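Local coordinates for metallo-beta-lactamase domain-containing protein (Enterococcus faecalis, PDB 2AZ4) that is of unknown function but binds two zinc ions in a metallo-beta-lactamase fold and may act as an RNA-binding exonuclease, at residues Asn284-Leu289 with Pro308-Ala313; Lys117-Ser122 with Tyr261-Glu266; Lys64-Pro69 with Thr86-Ser91; Lys270-Ser275 with Phe293-Arg298. All blocks are in the same frame, centred on the assembly; numbering follows the deposited sequence.

In the fold
Interactions 1, 2 and 4 gather around helices 265-274 and 283-293 and touch one another, whereas interaction 3 lies on the other side of the chain's centre from interaction 4 and meets interaction 2 through a Leu120-Leu90 contact. All four are joined by apolar side chains, yet their settings differ. Interaction 2 is buried near the zinc ions, and interaction 3 is buried on a strand that runs toward them. Interaction 1, also buried but far from the metals, holds a loop to helix 283-293 with one leucine. Interaction 4, only partly buried, sets helix 265-274 against the connection after helix 283-293, with charged residues along the helix side.

Interaction 1: Asn284-Leu289 with Pro308-Ala313; sequences NMAALL and PELNPA
Leu310 meets Ala286 and Ala287 because its CG lies anti to the carbonyl carbon (chi1 -69°) and its CD1 continues outward, anti to CA (chi2 179°), which leaves CD2 as the branch turned onto the helix. That methyl rests on the backbone between the two alanines. Leu310 CD2 stands 4.0 Å from Ala287 N and 4.1 Å from Ala286 CB. Small side chains on the helix let the loop come close: the CA atoms of Ala287 and Leu310 are 6.5 Å apart.

The helix, 283-293, follows strand 278-282 and leads on to the neighbouring parallel strand 298-300, a beta-alpha-beta connection, and 308-313 belongs to the loop beyond. Tyr299 of that last strand packs on both Ala286 and Leu310, and its hydroxyl is hydrogen-bonded to Asn311 O, so one residue ties loop and helix together.

Directly after the leucine the loop changes course in an Asx turn, in which Ala313 N donates to Asn311 OD1 over 2.9 Å. The donor sits above the carbonyl plane of the amide, 46° out of it. At the start of the helical segment, Glu282 accepts from both Met285 N and Asn284 ND2.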
loop_
_atom_site.group_PDB
_atom_site.type_symbol
_atom_site.label_atom_id
_atom_site.label_comp_id
_atom_site.label_asym_id
_atom_site.label_seq_id
_atom_site.Cartn_x
_atom_site.Cartn_y
_atom_site.Cartn_z
ATOM N N ASN A 284 -9.921 13.394 -9.825
ATOM C CA ASN A 284 -9.974 11.957 -9.504
ATOM C C ASN A 284 -9.709 11.743 -8.034
ATOM O O ASN A 284 -10.281 10.847 -7.422
ATOM C CB ASN A 284 -8.990 11.137 -10.364
ATOM C CG ASN A 284 -9.416 11.073 -11.840
ATOM O OD1 ASN A 284 -10.308 10.326 -12.203
ATOM N ND2 ASN A 284 -8.774 11.863 -12.678
ATOM N N MET A 285 -8.855 12.582 -7.451
ATOM C CA MET A 285 -8.618 12.547 -6.009
ATOM C C MET A 285 -9.866 13.004 -5.223
ATOM O O MET A 285 -10.227 12.393 -4.201
ATOM C CB MET A 285 -7.381 13.359 -5.606
ATOM C CG MET A 285 -6.922 13.098 -4.153
ATOM S SD MET A 285 -6.300 11.395 -3.890
ATOM C CE MET A 285 -7.205 11.001 -2.398
ATOM N N ALA A 286 -10.501 14.075 -5.685
ATOM C CA ALA A 286 -11.761 14.533 -5.110
ATOM C C ALA A 286 -12.810 13.440 -5.186
ATOM O O ALA A 286 -13.550 13.209 -4.229
ATOM C CB ALA A 286 -12.254 15.800 -5.824
ATOM N N ALA A 287 -12.874 12.760 -6.322
ATOM C CA ALA A 287 -13.878 11.724 -6.522
ATOM C C ALA A 287 -13.689 10.539 -5.572
ATOM O O ALA A 287 -14.672 10.013 -5.035
ATOM C CB ALA A 287 -13.880 11.249 -7.975
ATOM N N LEU A 288 -12.434 10.107 -5.408
ATOM C CA LEU A 288 -12.065 9.059 -4.441
ATOM C C LEU A 288 -12.466 9.454 -3.013
ATOM O O LEU A 288 -13.008 8.652 -2.246
ATOM C CB LEU A 288 -10.546 8.787 -4.484
ATOM C CG LEU A 288 -10.032 7.604 -3.631
ATOM C CD1 LEU A 288 -10.828 6.291 -3.887
ATOM C CD2 LEU A 288 -8.529 7.405 -3.875
ATOM N N LEU A 289 -12.181 10.698 -2.660
ATOM C CA LEU A 289 -12.539 11.212 -1.345
ATOM C C LEU A 289 -14.037 11.162 -1.103
ATOM O O LEU A 289 -14.509 10.856 0.021
ATOM C CB LEU A 289 -12.091 12.654 -1.243
ATOM C CG LEU A 289 -12.082 13.201 0.162
ATOM C CD1 LEU A 289 -10.847 12.710 0.881
ATOM C CD2 LEU A 289 -12.054 14.690 0.061
ATOM N N PRO A 308 -19.078 12.101 -13.390
ATOM C CA PRO A 308 -20.494 12.398 -13.089
ATOM C C PRO A 308 -20.814 12.657 -11.605
ATOM O O PRO A 308 -21.703 13.458 -11.301
ATOM C CB PRO A 308 -21.257 11.185 -13.640
ATOM C CG PRO A 308 -20.228 10.142 -14.013
ATOM C CD PRO A 308 -18.884 10.808 -14.088
ATOM N N GLU A 309 -20.071 12.011 -10.707
ATOM C CA GLU A 309 -20.333 12.035 -9.266
ATOM C C GLU A 309 -20.083 13.395 -8.653
ATOM O O GLU A 309 -20.685 13.749 -7.652
ATOM C CB GLU A 309 -19.428 11.023 -8.562
ATOM C CG GLU A 309 -19.866 9.572 -8.709
ATOM C CD GLU A 309 -19.704 9.036 -10.129
ATOM O OE1 GLU A 309 -18.749 9.464 -10.821
ATOM O OE2 GLU A 309 -20.542 8.194 -10.550
ATOM N N LEU A 310 -19.211 14.162 -9.291
ATOM C CA LEU A 310 -18.753 15.430 -8.761
ATOM C C LEU A 310 -19.800 16.494 -9.019
ATOM O O LEU A 310 -20.494 16.459 -10.032
ATOM C CB LEU A 310 -17.405 15.794 -9.389
ATOM C CG LEU A 310 -16.215 14.916 -8.980
ATOM C CD1 LEU A 310 -14.981 15.386 -9.689
ATOM C CD2 LEU A 310 -15.989 15.002 -7.432
ATOM N N ASN A 311 -19.943 17.395 -8.062
ATOM C CA ASN A 311 -20.761 18.587 -8.197
ATOM C C ASN A 311 -20.064 19.588 -9.118
ATOM O O ASN A 311 -18.989 20.111 -8.771
ATOM C CB ASN A 311 -20.976 19.205 -6.808
ATOM C CG ASN A 311 -21.891 20.433 -6.826
ATOM O OD1 ASN A 311 -22.185 20.989 -7.872
ATOM N ND2 ASN A 311 -22.329 20.859 -5.647
ATOM N N PRO A 312 -20.675 19.881 -10.289
ATOM C CA PRO A 312 -20.093 20.834 -11.247
ATOM C C PRO A 312 -19.797 22.202 -10.636
ATOM O O PRO A 312 -18.853 22.872 -11.058
ATOM C CB PRO A 312 -21.172 20.961 -12.321
ATOM C CG PRO A 312 -21.929 19.669 -12.259
ATOM C CD PRO A 312 -21.943 19.304 -10.787
ATOM N N ALA A 313 -20.575 22.605 -9.643
ATOM C CA ALA A 313 -20.391 23.912 -9.000
ATOM C C ALA A 313 -19.157 24.004 -8.100
ATOM O O ALA A 313 -18.803 25.083 -7.620
ATOM C CB ALA A 313 -21.629 24.277 -8.223
#

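Interaction 2: Lys117-Ser122 with Tyr261-Glu266; sequences KMILNS and YPANVE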
loop_
_atom_site.group_PDB
_atom_site.type_symbol
_atom_site.label_atom_id
_atom_site.label_comp_id
_atom_site.label_asym_id
_atom_site.label_seq_id
_atom_site.Cartn_x
_atom_site.Cartn_y
_atom_site.Cartn_z
ATOM N N LYS A 117 -10.653 -2.179 -1.813
ATOM C CA LYS A 117 -11.283 -2.373 -3.124
ATOM C C LYS A 117 -11.584 -1.033 -3.852
ATOM O O LYS A 117 -11.278 -0.891 -5.051
ATOM C CB LYS A 117 -12.535 -3.248 -2.972
ATOM C CG LYS A 117 -13.307 -3.501 -4.270
ATOM C CD LYS A 117 -14.606 -4.215 -3.968
ATOM C CE LYS A 117 -15.472 -4.239 -5.220
ATOM N NZ LYS A 117 -16.635 -5.170 -5.122
ATOM N N MET A 118 -12.169 -0.067 -3.126
ATOM C CA MET A 118 -12.395 1.293 -3.636
ATOM C C MET A 118 -11.106 1.956 -4.118
ATOM O O MET A 118 -11.060 2.484 -5.237
ATOM C CB MET A 118 -13.006 2.209 -2.564
ATOM C CG MET A 118 -14.426 1.871 -2.187
ATOM S SD MET A 118 -15.153 2.844 -0.830
ATOM C CE MET A 118 -16.762 2.407 -1.347
ATOM N N ILE A 119 -10.099 1.993 -3.232
ATOM C CA ILE A 119 -8.770 2.561 -3.538
ATOM C C ILE A 119 -8.175 1.982 -4.828
ATOM O O ILE A 119 -7.783 2.709 -5.740
ATOM C CB ILE A 119 -7.786 2.374 -2.316
ATOM C CG1 ILE A 119 -8.267 3.148 -1.078
ATOM C CG2 ILE A 119 -6.340 2.779 -2.646
ATOM C CD1 ILE A 119 -8.636 4.579 -1.363
ATOM N N LEU A 120 -8.134 0.660 -4.897
ATOM C CA LEU A 120 -7.479 -0.054 -5.969
ATOM C C LEU A 120 -8.149 0.261 -7.297
ATOM O O LEU A 120 -7.468 0.536 -8.298
ATOM C CB LEU A 120 -7.574 -1.549 -5.677
ATOM C CG LEU A 120 -6.490 -2.556 -6.030
ATOM C CD1 LEU A 120 -5.063 -1.966 -6.093
ATOM C CD2 LEU A 120 -6.580 -3.697 -5.024
ATOM N N ASN A 121 -9.483 0.238 -7.299
ATOM C CA ASN A 121 -10.236 0.493 -8.518
ATOM C C ASN A 121 -9.977 1.916 -9.048
ATOM O O ASN A 121 -10.005 2.147 -10.250
ATOM C CB ASN A 121 -11.730 0.227 -8.310
ATOM C CG ASN A 121 -12.102 -1.208 -8.599
ATOM O OD1 ASN A 121 -12.247 -2.009 -7.699
ATOM N ND2 ASN A 121 -12.212 -1.545 -9.867
ATOM N N SER A 122 -9.707 2.844 -8.133
ATOM C CA SER A 122 -9.323 4.211 -8.476
ATOM C C SER A 122 -7.857 4.302 -8.914
ATOM O O SER A 122 -7.552 4.920 -9.943
ATOM C CB SER A 122 -9.571 5.133 -7.282
ATOM O OG SER A 122 -9.090 6.436 -7.532
ATOM N N TYR A 261 0.143 10.771 -2.090
ATOM C CA TYR A 261 -0.098 9.528 -2.803
ATOM C C TYR A 261 -1.563 9.166 -2.591
ATOM O O TYR A 261 -2.010 9.198 -1.475
ATOM C CB TYR A 261 0.854 8.428 -2.326
ATOM C CG TYR A 261 0.752 7.227 -3.218
ATOM C CD1 TYR A 261 1.332 7.240 -4.493
ATOM C CD2 TYR A 261 0.014 6.111 -2.829
ATOM C CE1 TYR A 261 1.198 6.144 -5.363
ATOM C CE2 TYR A 261 -0.125 5.013 -3.673
ATOM C CZ TYR A 261 0.476 5.038 -4.937
ATOM O OH TYR A 261 0.354 3.956 -5.788
ATOM N N PRO A 262 -2.320 8.841 -3.659
ATOM C CA PRO A 262 -3.793 8.754 -3.524
ATOM C C PRO A 262 -4.361 7.695 -2.562
ATOM O O PRO A 262 -5.471 7.862 -2.045
ATOM C CB PRO A 262 -4.274 8.465 -4.964
ATOM C CG PRO A 262 -3.140 8.818 -5.844
ATOM C CD PRO A 262 -1.895 8.523 -5.038
ATOM N N ALA A 263 -3.625 6.617 -2.331
ATOM C CA ALA A 263 -4.060 5.614 -1.354
ATOM C C ALA A 263 -4.115 6.155 0.088
ATOM O O ALA A 263 -4.821 5.598 0.929
ATOM C CB ALA A 263 -3.198 4.338 -1.446
ATOM N N ASN A 264 -3.388 7.239 0.367
ATOM C CA ASN A 264 -3.460 7.880 1.697
ATOM C C ASN A 264 -4.605 8.875 1.798
ATOM O O ASN A 264 -4.403 10.087 1.978
ATOM C CB ASN A 264 -2.130 8.549 2.088
ATOM C CG ASN A 264 -1.980 8.684 3.581
ATOM O OD1 ASN A 264 -2.969 8.661 4.325
ATOM N ND2 ASN A 264 -0.738 8.823 4.041
ATOM N N VAL A 265 -5.826 8.355 1.713
ATOM C CA VAL A 265 -7.013 9.198 1.597
ATOM C C VAL A 265 -7.209 10.028 2.865
ATOM O O VAL A 265 -7.633 11.174 2.801
ATOM C CB VAL A 265 -8.273 8.377 1.308
ATOM C CG1 VAL A 265 -9.361 9.287 0.788
ATOM C CG2 VAL A 265 -8.002 7.329 0.223
ATOM N N GLU A 266 -6.876 9.446 4.014
ATOM C CA GLU A 266 -7.047 10.152 5.285
ATOM C C GLU A 266 -6.128 11.342 5.455
ATOM O O GLU A 266 -6.490 12.288 6.147
ATOM C CB GLU A 266 -6.868 9.206 6.467
ATOM C CG GLU A 266 -8.114 8.446 6.852
ATOM C CD GLU A 266 -7.994 7.867 8.257
ATOM O OE1 GLU A 266 -8.216 8.616 9.239
ATOM O OE2 GLU A 266 -7.636 6.681 8.370
#
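The crossover that leaves parallel strand 256-260 and enters helix 265-274 passes close to the zinc site, and here it leans on helix 114-123, whose Ile119 points into it. Ile119 serves two partners with two branches. Ile119 CG2, anti to the backbone N, lies over Ala263, 3.7 Å from Ala263 CB and 3.9 Å from Ala263 CA. Its other arm goes to Val265: a chi2 of -49° folds CD1 back from a fully extended course, and CD1 meets Val265 CG2 tip to tip. At 3.2 Å, the separation of Ile119 CD1 and Val265 CG2 is shorter than usual carbon contact, so the exact distance is doubtful.

Ala263 and Val265 are presented by a compact pair of turns. A type I turn is closed by the bond from Asn264 N to Tyr261 O (3.0 Å), and an inverse gamma turn centred on Asn264 follows, with a weak bond from Val265 N to Ala263 O. Asn264 then takes the N-cap position of helix 265-274, its OD1 receiving a weak bond from Arg267 N and a second bond from His195 NE2, while ND2 is held by Glu237. Beside the turn, Pro262 CD covers one face of the Tyr261 ring, 3.4 Å above its plane and toward the rim.

The side chain of Ala263 comes within about 4 Å of that of the zinc ligand His94 and about 8 Å from a zinc ion. This is consistent with Ala263 lying in the second shell of the dinuclear metal site of a metallo-beta-lactamase fold.

Interaction 3: Lys64-Pro69 with Thr86-Ser91; sequences KDLYDP and TAVFLS
Residues 86-89 run as an extended strand inside a mixed sheet, while 64-69 pass over it as an irregular chain that keeps its distance: the nearest CA atoms, those of Leu66 and Thr86, are 8.3 Å apart. Asp65 adopts left-handed backbone angles (phi 50°), a kink just ahead of Leu66. The gap is therefore bridged by side chains, and essentially by one. In Leu66, CG stands anti to the backbone N (chi1 -162°), and a chi2 of 69° turns CD1 aside, onto the strand. There Leu66 CD1 meets Thr86 CG2 at 3.6 Å and, more loosely, Val88 CG2 at 4.2 Å, the leucine lying at a slant to both side chains.

Thr86 and Val88 are two residues apart and so project from the same face of the strand. The threonine contributes its methyl, which stands anti to the backbone N, and keeps OG1 on its other branch. Ala87 points away between them, onto Tyr111 and Val155. Phe33 of the neighbouring strand touches both Leu66 and Thr86, and Leu104 borders Val88, so the leucine methyl has further apolar company.

Just before the leucine, Lys64 NZ makes a salt bridge with Asp65 OD2 (2.8 Å), entering on the anti lone pair of that oxygen, and pairs also with Asp82.

Past Phe89 the chain leaves the strand, and the turn and short helix 95-98 that follow carry His92, His94, Asp96 and His97, all zinc ligands. A His-X-His-X-Asp-His motif just after a core strand is the signature of the metallo-beta-lactamase fold.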
loop_
_atom_site.group_PDB
_atom_site.type_symbol
_atom_site.label_atom_id
_atom_site.label_comp_id
_atom_site.label_asym_id
_atom_site.label_seq_id
_atom_site.Cartn_x
_atom_site.Cartn_y
_atom_site.Cartn_z
ATOM N N LYS A 64 0.230 -23.821 -8.474
ATOM C CA LYS A 64 -0.627 -24.798 -9.127
ATOM C C LYS A 64 -2.065 -24.373 -8.967
ATOM O O LYS A 64 -2.500 -24.087 -7.851
ATOM C CB LYS A 64 -0.402 -26.194 -8.533
ATOM C CG LYS A 64 -1.296 -27.274 -9.130
ATOM C CD LYS A 64 -1.149 -28.581 -8.348
ATOM C CE LYS A 64 -2.333 -29.510 -8.590
ATOM N NZ LYS A 64 -3.633 -28.941 -8.100
ATOM N N ASP A 65 -2.795 -24.354 -10.085
ATOM C CA ASP A 65 -4.245 -24.118 -10.107
ATOM C C ASP A 65 -4.673 -22.874 -9.318
ATOM O O ASP A 65 -5.573 -22.924 -8.485
ATOM C CB ASP A 65 -5.001 -25.361 -9.625
ATOM C CG ASP A 65 -5.012 -26.483 -10.662
ATOM O OD1 ASP A 65 -5.271 -26.224 -11.869
ATOM O OD2 ASP A 65 -4.769 -27.645 -10.269
ATOM N N LEU A 66 -3.989 -21.770 -9.582
ATOM C CA LEU A 66 -4.301 -20.484 -8.994
ATOM C C LEU A 66 -4.351 -19.388 -10.064
ATOM O O LEU A 66 -5.213 -18.503 -10.013
ATOM C CB LEU A 66 -3.303 -20.143 -7.870
ATOM C CG LEU A 66 -3.729 -19.045 -6.873
ATOM C CD1 LEU A 66 -4.875 -19.455 -5.964
ATOM C CD2 LEU A 66 -2.567 -18.518 -6.034
ATOM N N TYR A 67 -3.454 -19.436 -11.045
ATOM C CA TYR A 67 -3.466 -18.393 -12.072
ATOM C C TYR A 67 -4.607 -18.660 -13.054
ATOM O O TYR A 67 -5.022 -19.803 -13.215
ATOM C CB TYR A 67 -2.128 -18.272 -12.806
ATOM C CG TYR A 67 -0.968 -17.842 -11.935
ATOM C CD1 TYR A 67 -0.987 -16.612 -11.252
ATOM C CD2 TYR A 67 0.154 -18.646 -11.801
ATOM C CE1 TYR A 67 0.079 -16.228 -10.459
ATOM C CE2 TYR A 67 1.232 -18.262 -11.000
ATOM C CZ TYR A 67 1.189 -17.060 -10.342
ATOM O OH TYR A 67 2.262 -16.668 -9.570
ATOM N N ASP A 68 -5.135 -17.595 -13.656
ATOM C CA ASP A 68 -6.239 -17.678 -14.622
ATOM C C ASP A 68 -5.819 -18.685 -15.691
ATOM O O ASP A 68 -4.839 -18.459 -16.369
ATOM C CB ASP A 68 -6.456 -16.276 -15.215
ATOM C CG ASP A 68 -7.634 -16.188 -16.216
ATOM O OD1 ASP A 68 -8.216 -17.219 -16.609
ATOM O OD2 ASP A 68 -7.967 -15.041 -16.607
ATOM N N PRO A 69 -6.551 -19.805 -15.838
ATOM C CA PRO A 69 -6.162 -20.816 -16.835
ATOM C C PRO A 69 -6.025 -20.285 -18.263
ATOM O O PRO A 69 -5.218 -20.811 -19.035
ATOM C CB PRO A 69 -7.325 -21.815 -16.805
ATOM C CG PRO A 69 -8.403 -21.158 -16.062
ATOM C CD PRO A 69 -7.769 -20.201 -15.119
ATOM N N THR A 86 -10.271 -22.687 -2.114
ATOM C CA THR A 86 -9.130 -21.821 -2.340
ATOM C C THR A 86 -9.621 -20.397 -2.193
ATOM O O THR A 86 -10.748 -20.087 -2.597
ATOM C CB THR A 86 -8.554 -22.003 -3.767
ATOM O OG1 THR A 86 -8.248 -23.394 -4.010
ATOM C CG2 THR A 86 -7.291 -21.146 -3.947
ATOM N N ALA A 87 -8.785 -19.527 -1.625
ATOM C CA ALA A 87 -9.113 -18.100 -1.586
ATOM C C ALA A 87 -7.864 -17.267 -1.439
ATOM O O ALA A 87 -6.834 -17.745 -0.932
ATOM C CB ALA A 87 -10.082 -17.792 -0.417
ATOM N N VAL A 88 -7.967 -15.999 -1.835
ATOM C CA VAL A 88 -6.823 -15.116 -1.772
ATOM C C VAL A 88 -7.255 -13.880 -0.991
ATOM O O VAL A 88 -8.364 -13.387 -1.155
ATOM C CB VAL A 88 -6.244 -14.722 -3.190
ATOM C CG1 VAL A 88 -5.106 -13.699 -3.077
ATOM C CG2 VAL A 88 -5.741 -15.919 -3.962
ATOM N N PHE A 89 -6.353 -13.384 -0.154
ATOM C CA PHE A 89 -6.606 -12.194 0.645
ATOM C C PHE A 89 -5.594 -11.135 0.302
ATOM O O PHE A 89 -4.422 -11.438 -0.019
ATOM C CB PHE A 89 -6.556 -12.536 2.143
ATOM C CG PHE A 89 -7.624 -13.474 2.571
ATOM C CD1 PHE A 89 -8.785 -12.992 3.175
ATOM C CD2 PHE A 89 -7.494 -14.846 2.366
ATOM C CE1 PHE A 89 -9.806 -13.876 3.569
ATOM C CE2 PHE A 89 -8.511 -15.744 2.743
ATOM C CZ PHE A 89 -9.676 -15.254 3.334
ATOM N N LEU A 90 -6.026 -9.879 0.402
ATOM C CA LEU A 90 -5.183 -8.754 0.056
ATOM C C LEU A 90 -5.143 -7.765 1.228
ATOM O O LEU A 90 -6.161 -7.166 1.577
ATOM C CB LEU A 90 -5.749 -8.116 -1.223
ATOM C CG LEU A 90 -5.194 -6.894 -1.899
ATOM C CD1 LEU A 90 -3.673 -6.973 -2.140
ATOM C CD2 LEU A 90 -5.984 -6.626 -3.204
ATOM N N SER A 91 -3.965 -7.619 1.830
ATOM C CA SER A 91 -3.802 -6.807 3.020
ATOM C C SER A 91 -4.173 -5.349 2.740
ATOM O O SER A 91 -4.851 -4.732 3.541
ATOM C CB SER A 91 -2.370 -6.922 3.603
ATOM O OG SER A 91 -1.380 -6.186 2.881
#

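Interaction 4: Lys270-Ser275 with Phe293-Arg298; sequences KIIEKS and FGIEVR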
loop_
_atom_site.group_PDB
_atom_site.type_symbol
_atom_site.label_atom_id
_atom_site.label_comp_id
_atom_site.label_asym_id
_atom_site.label_seq_id
_atom_site.Cartn_x
_atom_site.Cartn_y
_atom_site.Cartn_z
ATOM N N LYS A 270 -7.522 14.935 6.214
ATOM C CA LYS A 270 -7.002 15.782 7.306
ATOM C C LYS A 270 -6.527 17.138 6.843
ATOM O O LYS A 270 -6.715 18.155 7.538
ATOM C CB LYS A 270 -5.856 15.095 8.069
ATOM C CG LYS A 270 -6.247 13.784 8.728
ATOM C CD LYS A 270 -7.256 14.011 9.877
ATOM C CE LYS A 270 -8.051 12.746 10.207
ATOM N NZ LYS A 270 -8.651 12.808 11.586
ATOM N N ILE A 271 -5.866 17.167 5.692
ATOM C CA ILE A 271 -5.442 18.439 5.124
ATOM C C ILE A 271 -6.666 19.343 4.895
ATOM O O ILE A 271 -6.668 20.505 5.301
ATOM C CB ILE A 271 -4.550 18.242 3.845
ATOM C CG1 ILE A 271 -3.195 17.671 4.263
ATOM C CG2 ILE A 271 -4.355 19.567 3.087
ATOM C CD1 ILE A 271 -2.411 17.044 3.125
ATOM N N ILE A 272 -7.697 18.801 4.252
ATOM C CA ILE A 272 -8.963 19.509 4.043
ATOM C C ILE A 272 -9.560 20.036 5.358
ATOM O O ILE A 272 -10.036 21.180 5.427
ATOM C CB ILE A 272 -9.961 18.583 3.298
ATOM C CG1 ILE A 272 -9.444 18.304 1.886
ATOM C CG2 ILE A 272 -11.362 19.175 3.258
ATOM C CD1 ILE A 272 -10.241 17.261 1.130
ATOM N N GLU A 273 -9.503 19.206 6.402
ATOM C CA GLU A 273 -10.039 19.533 7.739
ATOM C C GLU A 273 -9.332 20.744 8.345
ATOM O O GLU A 273 -9.992 21.645 8.875
ATOM C CB GLU A 273 -9.931 18.314 8.675
ATOM C CG GLU A 273 -10.599 18.436 10.055
ATOM C CD GLU A 273 -10.083 17.392 11.069
ATOM O OE1 GLU A 273 -9.704 16.271 10.646
ATOM O OE2 GLU A 273 -10.060 17.691 12.301
ATOM N N LYS A 274 -8.004 20.789 8.237
ATOM C CA LYS A 274 -7.217 21.749 9.004
ATOM C C LYS A 274 -6.615 22.919 8.205
ATOM O O LYS A 274 -6.229 23.934 8.777
ATOM C CB LYS A 274 -6.120 21.002 9.773
ATOM C CG LYS A 274 -6.672 20.058 10.842
ATOM C CD LYS A 274 -5.735 19.960 12.048
ATOM C CE LYS A 274 -6.399 19.248 13.200
ATOM N NZ LYS A 274 -6.281 17.762 13.095
ATOM N N SER A 275 -6.521 22.763 6.886
ATOM C CA SER A 275 -5.893 23.771 6.037
ATOM C C SER A 275 -6.555 25.151 6.172
ATOM O O SER A 275 -7.766 25.276 5.931
ATOM C CB SER A 275 -5.924 23.299 4.572
ATOM O OG SER A 275 -5.340 24.270 3.729
ATOM N N PHE A 293 -15.261 8.748 1.825
ATOM C CA PHE A 293 -15.668 9.508 3.012
ATOM C C PHE A 293 -16.933 10.350 2.885
ATOM O O PHE A 293 -17.396 10.923 3.880
ATOM C CB PHE A 293 -14.532 10.429 3.475
ATOM C CG PHE A 293 -13.353 9.703 4.047
ATOM C CD1 PHE A 293 -13.516 8.786 5.078
ATOM C CD2 PHE A 293 -12.079 9.933 3.561
ATOM C CE1 PHE A 293 -12.431 8.120 5.611
ATOM C CE2 PHE A 293 -10.983 9.248 4.084
ATOM C CZ PHE A 293 -11.159 8.350 5.107
ATOM N N GLY A 294 -17.479 10.453 1.681
ATOM C CA GLY A 294 -18.588 11.378 1.428
ATOM C C GLY A 294 -18.179 12.843 1.539
ATOM O O GLY A 294 -19.031 13.716 1.669
ATOM N N ILE A 295 -16.876 13.114 1.490
ATOM C CA ILE A 295 -16.387 14.478 1.622
ATOM C C ILE A 295 -16.400 15.170 0.256
ATOM O O ILE A 295 -15.988 14.597 -0.748
ATOM C CB ILE A 295 -15.012 14.531 2.298
ATOM C CG1 ILE A 295 -15.160 14.200 3.786
ATOM C CG2 ILE A 295 -14.365 15.932 2.132
ATOM C CD1 ILE A 295 -13.812 13.977 4.513
ATOM N N GLU A 296 -16.937 16.386 0.221
ATOM C CA GLU A 296 -17.018 17.144 -1.009
ATOM C C GLU A 296 -16.062 18.305 -0.910
ATOM O O GLU A 296 -16.183 19.144 -0.020
ATOM C CB GLU A 296 -18.436 17.612 -1.278
ATOM C CG GLU A 296 -19.367 16.454 -1.621
ATOM C CD GLU A 296 -20.592 16.897 -2.359
ATOM O OE1 GLU A 296 -21.697 16.783 -1.780
ATOM O OE2 GLU A 296 -20.458 17.352 -3.516
ATOM N N VAL A 297 -15.069 18.305 -1.790
ATOM C CA VAL A 297 -14.054 19.335 -1.794
ATOM C C VAL A 297 -14.032 19.955 -3.190
ATOM O O VAL A 297 -14.438 19.308 -4.156
ATOM C CB VAL A 297 -12.656 18.735 -1.392
ATOM C CG1 VAL A 297 -12.158 17.693 -2.425
ATOM C CG2 VAL A 297 -11.611 19.830 -1.184
ATOM N N ARG A 298 -13.545 21.189 -3.289
ATOM C CA ARG A 298 -13.287 21.847 -4.584
ATOM C C ARG A 298 -12.223 21.082 -5.370
ATOM O O ARG A 298 -11.382 20.386 -4.794
ATOM C CB ARG A 298 -12.910 23.335 -4.401
ATOM C CG ARG A 298 -14.089 24.200 -3.943
ATOM C CD ARG A 298 -13.614 25.546 -3.373
ATOM N NE ARG A 298 -14.726 26.295 -2.784
ATOM C CZ ARG A 298 -15.256 26.071 -1.573
ATOM N NH1 ARG A 298 -14.799 25.095 -0.779
ATOM N NH2 ARG A 298 -16.275 26.819 -1.162
#
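Ile272 CD1 lies against the branched head of Val297, 3.7 Å from Val297 CG2. Ile295 adds a looser touch, with Ile295 CG2 4.4 Å from Ile272 CD1. The terminal methyl of Ile272 leads because a chi2 of 172° extends CD1 beyond CG1. Val297, in turn, has CG2 anti to its backbone N, the branch that also lies 4.1 Å from Ile272 CG1.

Backbone form sets up this pairing. Residues 295-297 are extended, so Ile295 and Val297 both point at helix 265-274 while Glu296 between them points away. The extended run begins right after helix 283-293, where Gly294 leaves the helical conformation with a positive phi of 67°. Around the contact, Leu289 of helix 283-293 packs on both isoleucines, Leu281 of strand 278-282 touches both Ile272 and Val297, and Ala286 touches Val297.

Farther out, the helix flank carries charge. Glu273 is bracketed by Lys270 and Lys274 in long salt bridges, and Lys274 has a second partner in Glu238 of helix 237-249. Ser275, the first residue beyond the helix, is held through OG by Glu248 and Arg277 O.

Since methyl and methine groups do the touching, the interface depends on shape and on exclusion of water rather than on directional bonds; the contact between these two segments rests on apolar packing and joins helix 265-274 to the connection that follows helix 283-293, with the Lys270, Glu273 and Lys274 network apart from the apolar contact.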